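Long-range contact in acetyl-CoA acetyltransferase (Mycobacterium smegmatis, PDB 4EGV), which probably acts as an acyltransferase, being a monomeric thiolase-like protein with a thiolase fold and an additional C-terminal domain: residues V15-Q27 with L286-G298. Numbering follows the deposited sequence.
Sequences VDPRTPVIVGVGQ and LGVPEEKWVYLRG
Val-288 meets Val-23 first, its CG1 lying 3.9 Å from Val-23 CB, with the two side chains crossing at about a right angle. CG1 points there because it stands anti to the backbone N (chi1 178°). The carbonyl O of Val-288 receives the indole N-H of Trp-293 at 3.1 Å from NE1, a bent bond that arrives from above the carbonyl plane and ties the ring back to the loop preceding the 3-10 turn 290-292. The side chain of Lys-292 comes near Val-23 O through its CB; the chain then bends at chi2 and leads NZ away to the backbone O of Asp-56. The indole of Trp-293 lies between Val-21 CG2, 4.2 Å above one face toward the rim, and Glu-290 CA on the opposite face. At Val-294 the backbones pair: Ile-22 N donates to Val-294 O at 2.8 Å, and Val-294 N returns a bond of 3.1 Å to Ile-22 O, defining an antiparallel hydrogen-bonded pair. Tyr-295 presents a ring face to Val-21 CG1, 3.5 Å from the centroid and 16° off the normal, a CH-pi contact, while Thr-19 CG2 reaches the ring edge in its plane. The N-to-C directions of the segments 20-27 and 294-298 make 138°, antiparallel but well short of 180°. Strand 20-29 runs between strands 271-279 and 294-303 in the mixed sheet of this thiolase fold; helix 280-286 packs against Val-21 and Trp-293, and helix 383-397 against Val-25.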
# COMPACT_ATOMS: atom_id res chain seq x y z
N VAL A 15 -24.41 -15.06 14.83
CA VAL A 15 -23.56 -15.34 13.67
C VAL A 15 -24.06 -16.64 13.04
O VAL A 15 -24.83 -17.36 13.64
CB VAL A 15 -22.10 -15.44 14.10
N ASP A 16 -23.70 -16.87 11.78
CA ASP A 16 -23.82 -18.12 11.04
C ASP A 16 -22.51 -18.89 11.31
O ASP A 16 -21.47 -18.27 11.50
CB ASP A 16 -24.01 -17.75 9.56
CG ASP A 16 -23.64 -18.86 8.57
OD1 ASP A 16 -23.74 -18.58 7.37
OD2 ASP A 16 -23.26 -19.98 8.92
N PRO A 17 -22.55 -20.23 11.38
CA PRO A 17 -21.33 -21.04 11.60
C PRO A 17 -20.20 -20.90 10.56
O PRO A 17 -19.06 -21.15 10.88
CB PRO A 17 -21.83 -22.49 11.63
CG PRO A 17 -23.26 -22.44 11.33
CD PRO A 17 -23.77 -21.05 11.49
N ARG A 18 -20.53 -20.47 9.35
CA ARG A 18 -19.53 -20.34 8.28
C ARG A 18 -18.78 -19.00 8.30
O ARG A 18 -17.80 -18.82 7.57
CB ARG A 18 -20.18 -20.55 6.91
CG ARG A 18 -20.16 -22.00 6.44
CD ARG A 18 -21.57 -22.50 6.12
NE ARG A 18 -21.64 -23.09 4.79
CZ ARG A 18 -22.25 -22.52 3.75
NH1 ARG A 18 -22.27 -23.13 2.58
NH2 ARG A 18 -22.83 -21.33 3.89
N THR A 19 -19.25 -18.06 9.12
CA THR A 19 -18.65 -16.75 9.22
C THR A 19 -17.16 -16.86 9.59
O THR A 19 -16.80 -17.58 10.51
CB THR A 19 -19.43 -15.88 10.21
OG1 THR A 19 -20.81 -15.85 9.83
CG2 THR A 19 -18.89 -14.45 10.25
N PRO A 20 -16.29 -16.17 8.83
CA PRO A 20 -14.85 -16.17 9.03
C PRO A 20 -14.38 -15.20 10.11
O PRO A 20 -14.81 -14.04 10.18
CB PRO A 20 -14.32 -15.76 7.68
CG PRO A 20 -15.34 -14.88 7.14
CD PRO A 20 -16.65 -15.39 7.62
N VAL A 21 -13.51 -15.69 10.96
CA VAL A 21 -12.85 -14.87 11.95
C VAL A 21 -11.33 -15.01 11.87
O VAL A 21 -10.79 -16.11 11.63
CB VAL A 21 -13.39 -15.17 13.39
CG1 VAL A 21 -14.70 -14.48 13.60
CG2 VAL A 21 -13.51 -16.66 13.66
N ILE A 22 -10.63 -13.90 12.05
CA ILE A 22 -9.19 -13.97 12.33
C ILE A 22 -8.94 -14.38 13.79
O ILE A 22 -9.42 -13.69 14.71
CB ILE A 22 -8.45 -12.69 11.96
CG1 ILE A 22 -8.54 -12.50 10.46
CG2 ILE A 22 -6.99 -12.77 12.40
CD1 ILE A 22 -7.81 -11.30 9.97
N VAL A 23 -8.24 -15.51 13.97
CA VAL A 23 -8.00 -16.08 15.31
C VAL A 23 -6.59 -15.95 15.86
O VAL A 23 -6.43 -15.89 17.08
CB VAL A 23 -8.53 -17.49 15.51
CG1 VAL A 23 -9.99 -17.50 15.24
CG2 VAL A 23 -7.78 -18.49 14.67
N GLY A 24 -5.59 -15.87 14.98
CA GLY A 24 -4.22 -15.78 15.40
C GLY A 24 -3.44 -14.89 14.48
O GLY A 24 -3.57 -14.98 13.26
N VAL A 25 -2.62 -14.02 15.05
CA VAL A 25 -1.76 -13.13 14.26
C VAL A 25 -0.31 -13.28 14.72
O VAL A 25 -0.02 -13.56 15.90
CB VAL A 25 -2.27 -11.63 14.27
CG1 VAL A 25 -3.61 -11.51 13.63
CG2 VAL A 25 -2.30 -11.03 15.63
N GLY A 26 0.63 -13.13 13.82
CA GLY A 26 2.00 -13.30 14.23
C GLY A 26 2.93 -12.36 13.58
O GLY A 26 2.85 -12.16 12.41
N GLN A 27 3.82 -11.78 14.36
CA GLN A 27 4.90 -10.96 13.80
C GLN A 27 6.28 -11.43 14.25
O GLN A 27 6.41 -11.97 15.29
CB GLN A 27 4.67 -9.51 14.18
CG GLN A 27 3.67 -8.86 13.33
CD GLN A 27 3.35 -7.50 13.80
OE1 GLN A 27 2.58 -7.32 14.75
NE2 GLN A 27 3.91 -6.50 13.12
N LEU A 286 -12.04 -26.44 17.67
CA LEU A 286 -10.64 -26.39 17.95
C LEU A 286 -10.30 -25.74 19.27
O LEU A 286 -9.20 -25.83 19.71
CB LEU A 286 -9.96 -25.61 16.85
CG LEU A 286 -9.64 -26.36 15.59
CD1 LEU A 286 -8.57 -25.65 14.95
CD2 LEU A 286 -9.19 -27.74 15.85
N GLY A 287 -11.23 -25.07 19.90
CA GLY A 287 -11.02 -24.71 21.28
C GLY A 287 -10.41 -23.37 21.54
O GLY A 287 -9.82 -23.13 22.54
N VAL A 288 -10.62 -22.52 20.58
CA VAL A 288 -10.18 -21.12 20.44
C VAL A 288 -11.05 -20.15 21.20
O VAL A 288 -12.17 -19.90 20.80
CB VAL A 288 -10.15 -20.65 18.96
CG1 VAL A 288 -9.75 -19.19 18.86
CG2 VAL A 288 -9.21 -21.52 18.15
N PRO A 289 -10.52 -19.57 22.30
CA PRO A 289 -11.28 -18.64 23.11
C PRO A 289 -11.95 -17.54 22.30
O PRO A 289 -11.36 -16.96 21.41
CB PRO A 289 -10.21 -18.06 24.03
CG PRO A 289 -9.20 -19.13 24.14
CD PRO A 289 -9.16 -19.76 22.81
N GLU A 290 -13.19 -17.23 22.64
CA GLU A 290 -13.95 -16.22 21.94
C GLU A 290 -13.36 -14.80 22.02
O GLU A 290 -13.50 -14.06 21.07
CB GLU A 290 -15.44 -16.28 22.35
CG GLU A 290 -16.33 -15.42 21.48
CD GLU A 290 -17.78 -15.84 21.46
OE1 GLU A 290 -18.12 -16.92 22.01
OE2 GLU A 290 -18.58 -15.09 20.87
N GLU A 291 -12.68 -14.43 23.10
CA GLU A 291 -12.04 -13.11 23.16
C GLU A 291 -10.92 -12.88 22.09
O GLU A 291 -10.49 -11.74 21.86
CB GLU A 291 -11.63 -12.69 24.60
CG GLU A 291 -10.41 -13.36 25.21
CD GLU A 291 -10.76 -14.60 26.01
OE1 GLU A 291 -11.85 -15.17 25.76
OE2 GLU A 291 -9.95 -15.02 26.89
N LYS A 292 -10.51 -13.96 21.40
CA LYS A 292 -9.55 -13.91 20.29
C LYS A 292 -10.13 -13.65 18.90
O LYS A 292 -9.41 -13.28 18.00
CB LYS A 292 -8.74 -15.21 20.22
CG LYS A 292 -7.87 -15.52 21.41
CD LYS A 292 -6.60 -14.73 21.43
CE LYS A 292 -5.88 -14.97 22.75
NZ LYS A 292 -4.48 -14.51 22.72
N TRP A 293 -11.42 -13.88 18.73
CA TRP A 293 -12.06 -13.72 17.43
C TRP A 293 -12.24 -12.26 17.00
O TRP A 293 -12.79 -11.43 17.74
CB TRP A 293 -13.43 -14.38 17.42
CG TRP A 293 -13.48 -15.75 17.85
CD1 TRP A 293 -12.47 -16.49 18.31
CD2 TRP A 293 -14.65 -16.57 17.88
NE1 TRP A 293 -12.91 -17.75 18.64
CE2 TRP A 293 -14.25 -17.82 18.39
CE3 TRP A 293 -15.99 -16.38 17.51
CZ2 TRP A 293 -15.14 -18.87 18.56
CZ3 TRP A 293 -16.87 -17.42 17.67
CH2 TRP A 293 -16.44 -18.66 18.18
N VAL A 294 -11.80 -11.98 15.79
CA VAL A 294 -12.01 -10.72 15.11
C VAL A 294 -12.67 -10.96 13.74
O VAL A 294 -12.27 -11.81 12.96
CB VAL A 294 -10.68 -9.97 14.98
CG1 VAL A 294 -10.85 -8.66 14.39
CG2 VAL A 294 -10.06 -9.83 16.34
N TYR A 295 -13.71 -10.19 13.45
CA TYR A 295 -14.44 -10.26 12.17
C TYR A 295 -13.92 -9.28 11.13
O TYR A 295 -13.52 -8.19 11.42
CB TYR A 295 -15.95 -10.03 12.41
CG TYR A 295 -16.52 -10.99 13.39
CD1 TYR A 295 -17.25 -12.08 12.96
CD2 TYR A 295 -16.29 -10.85 14.76
CE1 TYR A 295 -17.77 -13.00 13.83
CE2 TYR A 295 -16.78 -11.76 15.64
CZ TYR A 295 -17.54 -12.85 15.17
OH TYR A 295 -18.07 -13.80 16.03
N LEU A 296 -13.89 -9.73 9.90
CA LEU A 296 -13.61 -8.84 8.81
C LEU A 296 -14.97 -8.25 8.37
O LEU A 296 -15.68 -8.80 7.55
CB LEU A 296 -12.87 -9.58 7.71
CG LEU A 296 -12.56 -8.82 6.42
CD1 LEU A 296 -11.89 -7.50 6.66
CD2 LEU A 296 -11.72 -9.70 5.52
N ARG A 297 -15.32 -7.12 8.95
CA ARG A 297 -16.62 -6.55 8.77
C ARG A 297 -16.79 -5.86 7.43
O ARG A 297 -17.80 -6.04 6.79
CB ARG A 297 -16.99 -5.63 9.92
CG ARG A 297 -17.28 -6.38 11.21
CD ARG A 297 -18.66 -7.08 11.20
NE ARG A 297 -19.79 -6.16 11.06
CZ ARG A 297 -20.39 -5.53 12.08
NH1 ARG A 297 -20.01 -5.70 13.32
NH2 ARG A 297 -21.40 -4.71 11.84
N GLY A 298 -15.80 -5.11 7.00
CA GLY A 298 -15.87 -4.51 5.68
C GLY A 298 -14.68 -4.82 4.82
O GLY A 298 -13.61 -5.13 5.29